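Local coordinates for VirX1 (PDB 6QGM), which iodinates diverse substrates and is probably a flavin-dependent halogenase, at residues K207-D212 with D220-C225; N119-D124 with D496-W501; N144-N149 with Y519-D524. All blocks are in the same frame, centred on the assembly; numbering follows the deposited sequence.

Contact 1: K207-D212 with D220-C225; sequences KYIILD and DLYIDC
Ile209 and Tyr222 make the apolar part of this contact. Ile209 CG1, CG2 and CD1 all gather at the CD2 and CE2 atoms of the tyrosine ring, approaching obliquely: Ile209 CG1 is 3.7 Å from Tyr222 CE2, while Ile209 CG2 and Ile209 CD1 are each 4.0 Å from Tyr222 CD2. The two side chains run past each other in opposite directions. A chi1 of 57° puts Ile209 CG1 between the backbone N and the carbonyl carbon, which turns both branches to the CD2–CE2 side of the ring.

The main chains stand well apart. CA atoms of Ile209 and Tyr222 are 8.8 Å from each other, so no strand pairing joins them, and the Tyr222 side chain spans the gap, to Ile209 and to the backbone at 207-208. This is consistent with a Rossmann-type domain, as the tryptophan halogenase family would have, in which the antiparallel strands 187-198, 206-211 and 215-217 form a beta meander that turns over one face of the parallel sheet. Ile209 also touches Val10 on strand 6-10, and Ile223 points to the other face, against helix 14-26.

Backbone approaches come from the phenol end. Tyr222 OH is 3.3 Å from Tyr208 CA and 3.8 Å from Lys207 O, and the latter pair is not a hydrogen bond. The hydroxyl is instead bonded to Ala219 N and Ile217 O, in the chain that leads back to the second strand. Lys207 and Tyr208 both face Gln197, a classic beta bulge, at the corner the chain turns at Lys207, within strand 206-211.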
loop_
_atom_site.group_PDB
_atom_site.type_symbol
_atom_site.label_atom_id
_atom_site.label_comp_id
_atom_site.label_asym_id
_atom_site.label_seq_id
_atom_site.Cartn_x
_atom_site.Cartn_y
_atom_site.Cartn_z
ATOM N N LYS B 207 20.894 -4.481 36.066
ATOM C CA LYS B 207 20.495 -4.881 37.438
ATOM C C LYS B 207 20.471 -3.614 38.293
ATOM O O LYS B 207 19.589 -3.481 39.157
ATOM C CB LYS B 207 21.451 -5.954 37.960
ATOM C CG LYS B 207 21.135 -6.490 39.349
ATOM C CD LYS B 207 22.365 -6.940 40.144
ATOM C CE LYS B 207 22.909 -8.309 39.798
ATOM N NZ LYS B 207 22.615 -9.272 40.883
ATOM N N TYR B 208 21.428 -2.724 38.048
ATOM C CA TYR B 208 21.499 -1.348 38.599
ATOM C C TYR B 208 22.494 -0.541 37.761
ATOM O O TYR B 208 23.227 -1.142 36.958
ATOM C CB TYR B 208 21.888 -1.364 40.078
ATOM C CG TYR B 208 23.170 -2.082 40.396
ATOM C CD1 TYR B 208 23.173 -3.439 40.658
ATOM C CD2 TYR B 208 24.369 -1.404 40.494
ATOM C CE1 TYR B 208 24.331 -4.105 41.033
ATOM C CE2 TYR B 208 25.534 -2.052 40.871
ATOM C CZ TYR B 208 25.526 -3.414 41.102
ATOM O OH TYR B 208 26.694 -4.037 41.438
ATOM N N ILE B 209 22.501 0.782 37.916
ATOM C CA ILE B 209 23.578 1.661 37.368
ATOM C C ILE B 209 24.365 2.208 38.563
ATOM O O ILE B 209 23.789 2.223 39.683
ATOM C CB ILE B 209 23.014 2.778 36.462
ATOM C CG1 ILE B 209 21.986 3.642 37.197
ATOM C CG2 ILE B 209 22.456 2.190 35.175
ATOM C CD1 ILE B 209 21.584 4.884 36.453
ATOM N N ILE B 210 25.617 2.611 38.332
ATOM C CA ILE B 210 26.534 3.091 39.401
ATOM C C ILE B 210 26.637 4.616 39.321
ATOM O O ILE B 210 26.832 5.154 38.196
ATOM C CB ILE B 210 27.924 2.430 39.318
ATOM C CG1 ILE B 210 27.853 0.961 38.930
ATOM C CG2 ILE B 210 28.665 2.622 40.634
ATOM C CD1 ILE B 210 27.025 0.170 39.848
ATOM N N LEU B 211 26.539 5.254 40.496
ATOM C CA LEU B 211 26.660 6.714 40.723
ATOM C C LEU B 211 27.986 7.011 41.428
ATOM O O LEU B 211 28.201 6.458 42.526
ATOM C CB LEU B 211 25.477 7.155 41.587
ATOM C CG LEU B 211 24.839 8.464 41.149
ATOM C CD1 LEU B 211 23.957 8.232 39.934
ATOM C CD2 LEU B 211 24.046 9.091 42.285
ATOM N N ASP B 212 28.828 7.862 40.834
ATOM C CA ASP B 212 30.105 8.340 41.437
ATOM C C ASP B 212 30.959 7.141 41.873
ATOM O O ASP B 212 31.548 7.202 42.978
ATOM C CB ASP B 212 29.813 9.285 42.609
ATOM C CG ASP B 212 28.873 10.421 42.248
ATOM O OD1 ASP B 212 29.048 10.997 41.139
ATOM O OD2 ASP B 212 27.971 10.708 43.072
ATOM N N ASP B 220 13.173 -0.438 37.603
ATOM C CA ASP B 220 12.600 -1.448 36.673
ATOM C C ASP B 220 12.898 -0.998 35.240
ATOM O O ASP B 220 13.152 -1.857 34.386
ATOM C CB ASP B 220 11.098 -1.639 36.891
ATOM C CG ASP B 220 10.707 -2.212 38.248
ATOM O OD1 ASP B 220 11.462 -3.052 38.794
ATOM O OD2 ASP B 220 9.636 -1.813 38.747
ATOM N N LEU B 221 12.884 0.310 35.003
ATOM C CA LEU B 221 13.140 0.931 33.676
ATOM C C LEU B 221 14.083 2.122 33.851
ATOM O O LEU B 221 13.829 2.963 34.729
ATOM C CB LEU B 221 11.823 1.403 33.056
ATOM C CG LEU B 221 11.966 1.970 31.646
ATOM C CD1 LEU B 221 12.255 0.850 30.651
ATOM C CD2 LEU B 221 10.730 2.773 31.251
ATOM N N TYR B 222 15.112 2.185 33.013
ATOM C CA TYR B 222 16.112 3.276 32.960
ATOM C C TYR B 222 15.854 4.084 31.688
ATOM O O TYR B 222 15.716 3.492 30.612
ATOM C CB TYR B 222 17.514 2.676 33.020
ATOM C CG TYR B 222 17.799 1.952 34.306
ATOM C CD1 TYR B 222 17.383 0.640 34.497
ATOM C CD2 TYR B 222 18.467 2.587 35.340
ATOM C CE1 TYR B 222 17.635 -0.026 35.687
ATOM C CE2 TYR B 222 18.732 1.933 36.533
ATOM C CZ TYR B 222 18.323 0.621 36.704
ATOM O OH TYR B 222 18.573 -0.023 37.879
ATOM N N ILE B 223 15.753 5.402 31.817
ATOM C CA ILE B 223 15.467 6.308 30.672
ATOM C C ILE B 223 16.719 7.135 30.417
ATOM O O ILE B 223 17.212 7.792 31.364
ATOM C CB ILE B 223 14.214 7.171 30.942
ATOM C CG1 ILE B 223 13.004 6.287 31.277
ATOM C CG2 ILE B 223 13.924 8.081 29.751
ATOM C CD1 ILE B 223 11.730 7.037 31.493
ATOM N N ASP B 224 17.236 7.062 29.198
ATOM C CA ASP B 224 18.476 7.769 28.804
ATOM C C ASP B 224 18.100 9.144 28.248
ATOM O O ASP B 224 17.652 9.215 27.097
ATOM C CB ASP B 224 19.274 6.954 27.789
ATOM C CG ASP B 224 20.612 7.579 27.462
ATOM O OD1 ASP B 224 20.781 8.798 27.736
ATOM O OD2 ASP B 224 21.476 6.843 26.938
ATOM N N CYS B 225 18.291 10.190 29.053
ATOM C CA CYS B 225 18.123 11.609 28.652
ATOM C C CYS B 225 19.493 12.312 28.711
ATOM O O CYS B 225 19.531 13.511 29.050
ATOM C CB CYS B 225 17.095 12.293 29.547
ATOM S SG CYS B 225 15.403 11.675 29.300
#

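Contact 2: N119-D124 with D496-W501; sequences NKYPED and DIRKDW
A chi1 of 172° swings Arg498 CG away from the backbone N, and with the chain extended from there to NE the arginine leaves its helix, crosses the ring of Tyr121 and delivers its guanidinium to Asp124. The carboxylate takes it through a single oxygen: Asp124 OD2 is 2.8 Å from Arg498 NE and 2.8 Å from Arg498 NH2. This oxygen lies at the edge of the guanidinium, near its plane, and forks between the two nitrogens. The N-H...O angles, 127° at NE and 125° at NH2, are therefore poor, and each hydrogen bond is weak although the pair makes a salt bridge.

Structurally, the contact joins the exit of helix 113-120 to the near-terminal helix 494-512. Tyr121 is the first residue to leave helical geometry, and the bond from Asp124 N to Tyr121 O, 3.0 Å, keeps the following turn compact, with both side chains directed at Arg498.

The ring of Tyr121 lies between two aliphatic groups. Arg498 CD is modelled over one face, closer than is credible, so the CH-pi contact is doubtful in detail; Arg498 CB is 3.8 Å from Tyr121 CE2, and Lys120 CB covers the opposite face. The central carbon of the guanidinium is farther off, Arg498 CZ lying 5.2 Å from the Tyr121 centroid, so any cation-pi attraction is weak at most. Tyr121 OH is hydrogen-bonded to Glu495 OE2, on the same helix as Arg498, while Lys120 NZ forms salt bridges with Asp491 and Asp477.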
loop_
_atom_site.group_PDB
_atom_site.type_symbol
_atom_site.label_atom_id
_atom_site.label_comp_id
_atom_site.label_asym_id
_atom_site.label_seq_id
_atom_site.Cartn_x
_atom_site.Cartn_y
_atom_site.Cartn_z
ATOM N N ASN B 119 0.628 30.139 -13.306
ATOM C CA ASN B 119 0.921 29.988 -14.759
ATOM C C ASN B 119 0.275 31.138 -15.532
ATOM O O ASN B 119 0.953 31.738 -16.382
ATOM C CB ASN B 119 0.468 28.629 -15.301
ATOM C CG ASN B 119 1.462 27.515 -15.022
ATOM O OD1 ASN B 119 2.667 27.761 -14.904
ATOM N ND2 ASN B 119 0.965 26.285 -14.921
ATOM N N LYS B 120 -0.994 31.434 -15.238
ATOM C CA LYS B 120 -1.806 32.442 -15.960
ATOM C C LYS B 120 -1.338 33.854 -15.607
ATOM O O LYS B 120 -1.293 34.685 -16.513
ATOM C CB LYS B 120 -3.275 32.264 -15.599
ATOM C CG LYS B 120 -3.908 30.970 -16.086
ATOM C CD LYS B 120 -5.409 30.956 -15.800
ATOM C CE LYS B 120 -6.187 30.197 -16.846
ATOM N NZ LYS B 120 -5.935 28.755 -16.685
ATOM N N TYR B 121 -1.018 34.119 -14.338
ATOM C CA TYR B 121 -0.761 35.486 -13.809
ATOM C C TYR B 121 0.526 35.500 -12.988
ATOM O O TYR B 121 0.505 35.771 -11.794
ATOM C CB TYR B 121 -1.977 35.947 -13.001
ATOM C CG TYR B 121 -3.305 35.693 -13.671
ATOM C CD1 TYR B 121 -3.659 36.339 -14.844
ATOM C CD2 TYR B 121 -4.216 34.808 -13.121
ATOM C CE1 TYR B 121 -4.884 36.114 -15.454
ATOM C CE2 TYR B 121 -5.444 34.566 -13.717
ATOM C CZ TYR B 121 -5.782 35.222 -14.889
ATOM O OH TYR B 121 -7.007 34.991 -15.445
ATOM N N PRO B 122 1.688 35.255 -13.629
ATOM C CA PRO B 122 2.963 35.086 -12.925
ATOM C C PRO B 122 3.332 36.281 -12.037
ATOM O O PRO B 122 3.769 36.057 -10.929
ATOM C CB PRO B 122 4.014 34.981 -14.039
ATOM C CG PRO B 122 3.230 34.592 -15.275
ATOM C CD PRO B 122 1.854 35.195 -15.093
ATOM N N GLU B 123 3.135 37.502 -12.542
ATOM C CA GLU B 123 3.483 38.755 -11.818
ATOM C C GLU B 123 2.648 38.867 -10.541
ATOM O O GLU B 123 3.170 39.427 -9.581
ATOM C CB GLU B 123 3.289 39.982 -12.710
ATOM C CG GLU B 123 4.160 39.978 -13.957
ATOM C CD GLU B 123 5.639 39.686 -13.728
ATOM O OE1 GLU B 123 6.199 40.150 -12.703
ATOM O OE2 GLU B 123 6.233 38.962 -14.568
ATOM N N ASP B 124 1.437 38.311 -10.507
ATOM C CA ASP B 124 0.516 38.413 -9.341
ATOM C C ASP B 124 0.694 37.243 -8.367
ATOM O O ASP B 124 0.225 37.373 -7.216
ATOM C CB ASP B 124 -0.940 38.493 -9.796
ATOM C CG ASP B 124 -1.241 39.745 -10.590
ATOM O OD1 ASP B 124 -0.610 40.789 -10.294
ATOM O OD2 ASP B 124 -2.109 39.665 -11.485
ATOM N N ASP B 496 -11.797 35.901 -12.271
ATOM C CA ASP B 496 -12.582 36.278 -11.065
ATOM C C ASP B 496 -11.851 35.779 -9.812
ATOM O O ASP B 496 -11.812 36.533 -8.828
ATOM C CB ASP B 496 -14.011 35.740 -11.097
ATOM C CG ASP B 496 -14.977 36.483 -11.992
ATOM O OD1 ASP B 496 -14.668 37.614 -12.462
ATOM O OD2 ASP B 496 -16.044 35.922 -12.197
ATOM N N ILE B 497 -11.284 34.564 -9.839
ATOM C CA ILE B 497 -10.516 34.030 -8.682
ATOM C C ILE B 497 -9.364 34.994 -8.426
ATOM O O ILE B 497 -9.154 35.358 -7.255
ATOM C CB ILE B 497 -10.033 32.586 -8.902
ATOM C CG1 ILE B 497 -11.197 31.609 -9.038
ATOM C CG2 ILE B 497 -9.132 32.165 -7.760
ATOM C CD1 ILE B 497 -10.795 30.181 -9.288
ATOM N N ARG B 498 -8.667 35.404 -9.487
ATOM C CA ARG B 498 -7.511 36.343 -9.433
ATOM C C ARG B 498 -7.937 37.663 -8.783
ATOM O O ARG B 498 -7.405 37.987 -7.714
ATOM C CB ARG B 498 -6.975 36.579 -10.844
ATOM C CG ARG B 498 -5.923 37.666 -10.937
ATOM C CD ARG B 498 -5.524 37.890 -12.376
ATOM N NE ARG B 498 -4.651 39.042 -12.483
ATOM C CZ ARG B 498 -5.056 40.297 -12.433
ATOM N NH1 ARG B 498 -6.341 40.570 -12.328
ATOM N NH2 ARG B 498 -4.191 41.284 -12.532
ATOM N N LYS B 499 -8.859 38.389 -9.420
ATOM C CA LYS B 499 -9.352 39.721 -8.971
ATOM C C LYS B 499 -9.867 39.599 -7.535
ATOM O O LYS B 499 -9.457 40.411 -6.712
ATOM C CB LYS B 499 -10.435 40.235 -9.939
ATOM C CG LYS B 499 -11.219 41.486 -9.553
ATOM C CD LYS B 499 -12.703 41.412 -9.929
ATOM C CE LYS B 499 -13.426 42.710 -9.675
ATOM N NZ LYS B 499 -12.879 43.781 -10.537
ATOM N N ASP B 500 -10.714 38.610 -7.246
ATOM C CA ASP B 500 -11.353 38.418 -5.916
ATOM C C ASP B 500 -10.274 38.152 -4.869
ATOM O O ASP B 500 -10.338 38.779 -3.796
ATOM C CB ASP B 500 -12.387 37.291 -5.914
ATOM C CG ASP B 500 -13.703 37.670 -6.593
ATOM O OD1 ASP B 500 -13.897 38.871 -6.912
ATOM O OD2 ASP B 500 -14.530 36.766 -6.811
ATOM N N TRP B 501 -9.319 37.271 -5.158
ATOM C CA TRP B 501 -8.246 36.932 -4.188
ATOM C C TRP B 501 -7.338 38.153 -3.971
ATOM O O TRP B 501 -7.107 38.492 -2.795
ATOM C CB TRP B 501 -7.426 35.693 -4.565
ATOM C CG TRP B 501 -6.522 35.344 -3.419
ATOM C CD1 TRP B 501 -6.880 34.697 -2.270
ATOM C CD2 TRP B 501 -5.150 35.751 -3.243
ATOM N NE1 TRP B 501 -5.809 34.627 -1.423
ATOM C CE2 TRP B 501 -4.734 35.255 -1.993
ATOM C CE3 TRP B 501 -4.227 36.448 -4.034
ATOM C CZ2 TRP B 501 -3.440 35.441 -1.516
ATOM C CZ3 TRP B 501 -2.949 36.640 -3.561
ATOM C CH2 TRP B 501 -2.566 36.155 -2.308
#

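Contact 3: N144-N149 with Y519-D524; sequences NRLTRN and YEFLRD
A corner of the Phe521 ring, its CZ, points at the flat of the Arg148 guanidinium. Phe521 CZ lies over the centre of that group, 3.9 Å from Arg148 CZ, and the two planes are 55° apart. Chi1 of -68° sets Arg148 CG at the ring edge, 3.9 Å from Phe521 CZ, and the bend at chi2 carries the rest of the chain on to the guanidinium. Glu525, farther along the helix, makes a salt bridge with Arg148 NH1.

Leu146 packs over a face of the same ring, its CG 4.3 Å from the Phe521 centroid and 12° off the normal, a CH-pi arrangement; Leu146 CB is 3.9 Å from Phe521 CG. Helix 518-527 thus presses one phenylalanine onto the extended loop that follows helix 137-143, whose end Asn144 closes in a Schellman motif. Backbone hydrogen bonds between Asn144 and His518, the first residue of the helix, and between Leu146 and Pro516, just before it, tie the loop there.

Thr147 CA is 4.0 Å from Phe521 CE2. Beyond it the chain bends in an ST turn, Asn149 N donating to Thr147 OG1 over 2.9 Å.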
loop_
_atom_site.group_PDB
_atom_site.type_symbol
_atom_site.label_atom_id
_atom_site.label_comp_id
_atom_site.label_asym_id
_atom_site.label_seq_id
_atom_site.Cartn_x
_atom_site.Cartn_y
_atom_site.Cartn_z
ATOM N N ASN B 144 4.236 40.155 11.448
ATOM C CA ASN B 144 4.728 40.034 12.848
ATOM C C ASN B 144 3.614 40.479 13.812
ATOM O O ASN B 144 3.883 41.269 14.743
ATOM C CB ASN B 144 6.013 40.850 13.032
ATOM C CG ASN B 144 6.746 40.512 14.306
ATOM O OD1 ASN B 144 6.894 39.335 14.655
ATOM N ND2 ASN B 144 7.196 41.546 14.998
ATOM N N ARG B 145 2.398 39.973 13.604
ATOM C CA ARG B 145 1.203 40.297 14.416
ATOM C C ARG B 145 0.696 39.019 15.074
ATOM O O ARG B 145 1.070 37.931 14.619
ATOM C CB ARG B 145 0.116 40.945 13.553
ATOM C CG ARG B 145 0.623 42.066 12.664
ATOM C CD ARG B 145 1.349 43.147 13.440
ATOM N NE ARG B 145 1.657 44.267 12.572
ATOM C CZ ARG B 145 1.007 45.420 12.578
ATOM N NH1 ARG B 145 0.029 45.659 13.436
ATOM N NH2 ARG B 145 1.349 46.367 11.728
ATOM N N LEU B 146 -0.165 39.168 16.079
ATOM C CA LEU B 146 -0.787 38.025 16.782
ATOM C C LEU B 146 -2.169 38.428 17.303
ATOM O O LEU B 146 -2.389 39.628 17.588
ATOM C CB LEU B 146 0.158 37.586 17.901
ATOM C CG LEU B 146 0.088 36.120 18.317
ATOM C CD1 LEU B 146 0.033 35.185 17.127
ATOM C CD2 LEU B 146 1.285 35.765 19.184
ATOM N N THR B 147 -3.075 37.455 17.390
ATOM C CA THR B 147 -4.478 37.627 17.845
ATOM C C THR B 147 -4.988 36.264 18.310
ATOM O O THR B 147 -4.491 35.242 17.758
ATOM C CB THR B 147 -5.362 38.198 16.735
ATOM O OG1 THR B 147 -6.724 38.041 17.125
ATOM C CG2 THR B 147 -5.165 37.497 15.417
ATOM N N ARG B 148 -5.935 36.240 19.259
ATOM C CA ARG B 148 -6.595 34.977 19.688
ATOM C C ARG B 148 -7.705 34.616 18.698
ATOM O O ARG B 148 -8.191 33.476 18.776
ATOM C CB ARG B 148 -7.120 35.089 21.119
ATOM C CG ARG B 148 -6.021 35.183 22.159
ATOM C CD ARG B 148 -6.340 34.423 23.439
ATOM N NE ARG B 148 -5.205 34.441 24.342
ATOM C CZ ARG B 148 -4.865 35.481 25.099
ATOM N NH1 ARG B 148 -5.559 36.609 25.035
ATOM N NH2 ARG B 148 -3.810 35.430 25.895
ATOM N N ASN B 149 -8.059 35.533 17.790
ATOM C CA ASN B 149 -8.962 35.234 16.651
ATOM C C ASN B 149 -10.334 34.797 17.203
ATOM O O ASN B 149 -10.984 33.942 16.568
ATOM C CB ASN B 149 -8.323 34.193 15.719
ATOM C CG ASN B 149 -8.994 34.090 14.369
ATOM O OD1 ASN B 149 -9.377 35.101 13.783
ATOM N ND2 ASN B 149 -9.085 32.877 13.854
ATOM N N TYR B 519 5.388 41.399 19.911
ATOM C CA TYR B 519 5.979 41.956 21.147
ATOM C C TYR B 519 4.855 42.527 22.019
ATOM O O TYR B 519 4.779 42.200 23.220
ATOM C CB TYR B 519 7.062 42.996 20.815
ATOM C CG TYR B 519 7.388 43.855 22.003
ATOM C CD1 TYR B 519 8.201 43.393 23.015
ATOM C CD2 TYR B 519 6.813 45.108 22.143
ATOM C CE1 TYR B 519 8.428 44.152 24.151
ATOM C CE2 TYR B 519 7.022 45.875 23.273
ATOM C CZ TYR B 519 7.844 45.398 24.279
ATOM O OH TYR B 519 8.107 46.149 25.390
ATOM N N GLU B 520 4.005 43.366 21.424
ATOM C CA GLU B 520 2.837 43.985 22.109
ATOM C C GLU B 520 1.967 42.872 22.705
ATOM O O GLU B 520 1.616 42.987 23.886
ATOM C CB GLU B 520 2.035 44.861 21.150
ATOM C CG GLU B 520 2.725 46.158 20.768
ATOM C CD GLU B 520 2.017 46.949 19.677
ATOM O OE1 GLU B 520 1.309 46.323 18.855
ATOM O OE2 GLU B 520 2.079 48.226 19.729
ATOM N N PHE B 521 1.644 41.825 21.933
ATOM C CA PHE B 521 0.769 40.711 22.387
ATOM C C PHE B 521 1.404 40.064 23.617
ATOM O O PHE B 521 0.702 39.906 24.627
ATOM C CB PHE B 521 0.526 39.670 21.291
ATOM C CG PHE B 521 -0.527 38.635 21.631
ATOM C CD1 PHE B 521 -0.233 37.532 22.424
ATOM C CD2 PHE B 521 -1.823 38.784 21.175
ATOM C CE1 PHE B 521 -1.208 36.596 22.730
ATOM C CE2 PHE B 521 -2.794 37.844 21.480
ATOM C CZ PHE B 521 -2.485 36.756 22.255
ATOM N N LEU B 522 2.692 39.712 23.534
ATOM C CA LEU B 522 3.435 39.039 24.630
ATOM C C LEU B 522 3.399 39.943 25.868
ATOM O O LEU B 522 3.098 39.435 26.970
ATOM C CB LEU B 522 4.871 38.748 24.176
ATOM C CG LEU B 522 5.064 37.542 23.248
ATOM C CD1 LEU B 522 6.471 37.519 22.647
ATOM C CD2 LEU B 522 4.786 36.240 23.983
ATOM N N ARG B 523 3.680 41.237 25.680
ATOM C CA ARG B 523 3.791 42.235 26.773
ATOM C C ARG B 523 2.449 42.321 27.515
ATOM O O ARG B 523 2.464 42.285 28.764
ATOM C CB ARG B 523 4.208 43.594 26.209
ATOM C CG ARG B 523 4.465 44.656 27.270
ATOM C CD ARG B 523 4.573 46.034 26.652
ATOM N NE ARG B 523 3.310 46.364 26.019
ATOM C CZ ARG B 523 3.154 47.239 25.027
ATOM N NH1 ARG B 523 4.192 47.915 24.557
ATOM N NH2 ARG B 523 1.959 47.408 24.488
ATOM N N ASP B 524 1.337 42.394 26.771
ATOM C CA ASP B 524 -0.018 42.695 27.305
ATOM C C ASP B 524 -0.691 41.406 27.781
ATOM O O ASP B 524 -1.306 41.455 28.855
ATOM C CB ASP B 524 -0.845 43.457 26.272
ATOM C CG ASP B 524 -0.239 44.804 25.914
ATOM O OD1 ASP B 524 0.376 45.421 26.810
ATOM O OD2 ASP B 524 -0.371 45.223 24.734
#

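In the fold
From the N terminus, the chain first lays down 119-124 and then 144-149, each of which waits some 370 residues for its partner. Between them and those partners comes contact 1, which closes a loop of seven residues within what is probably the Rossmann-type part and is nested inside both long loops. Helix 494-512 then closes contact 2, and helix 518-527, next in the chain, closes contact 3, so the two long loops cross. The C-terminal helices are thereby fastened to the exit of helix 113-120 and to the loop after helix 137-143, with the centres of contacts 2 and 3 about 31 Å apart. Contacts 1 and 2, their centres about 62 Å apart, lie on opposite sides of the chain's centre.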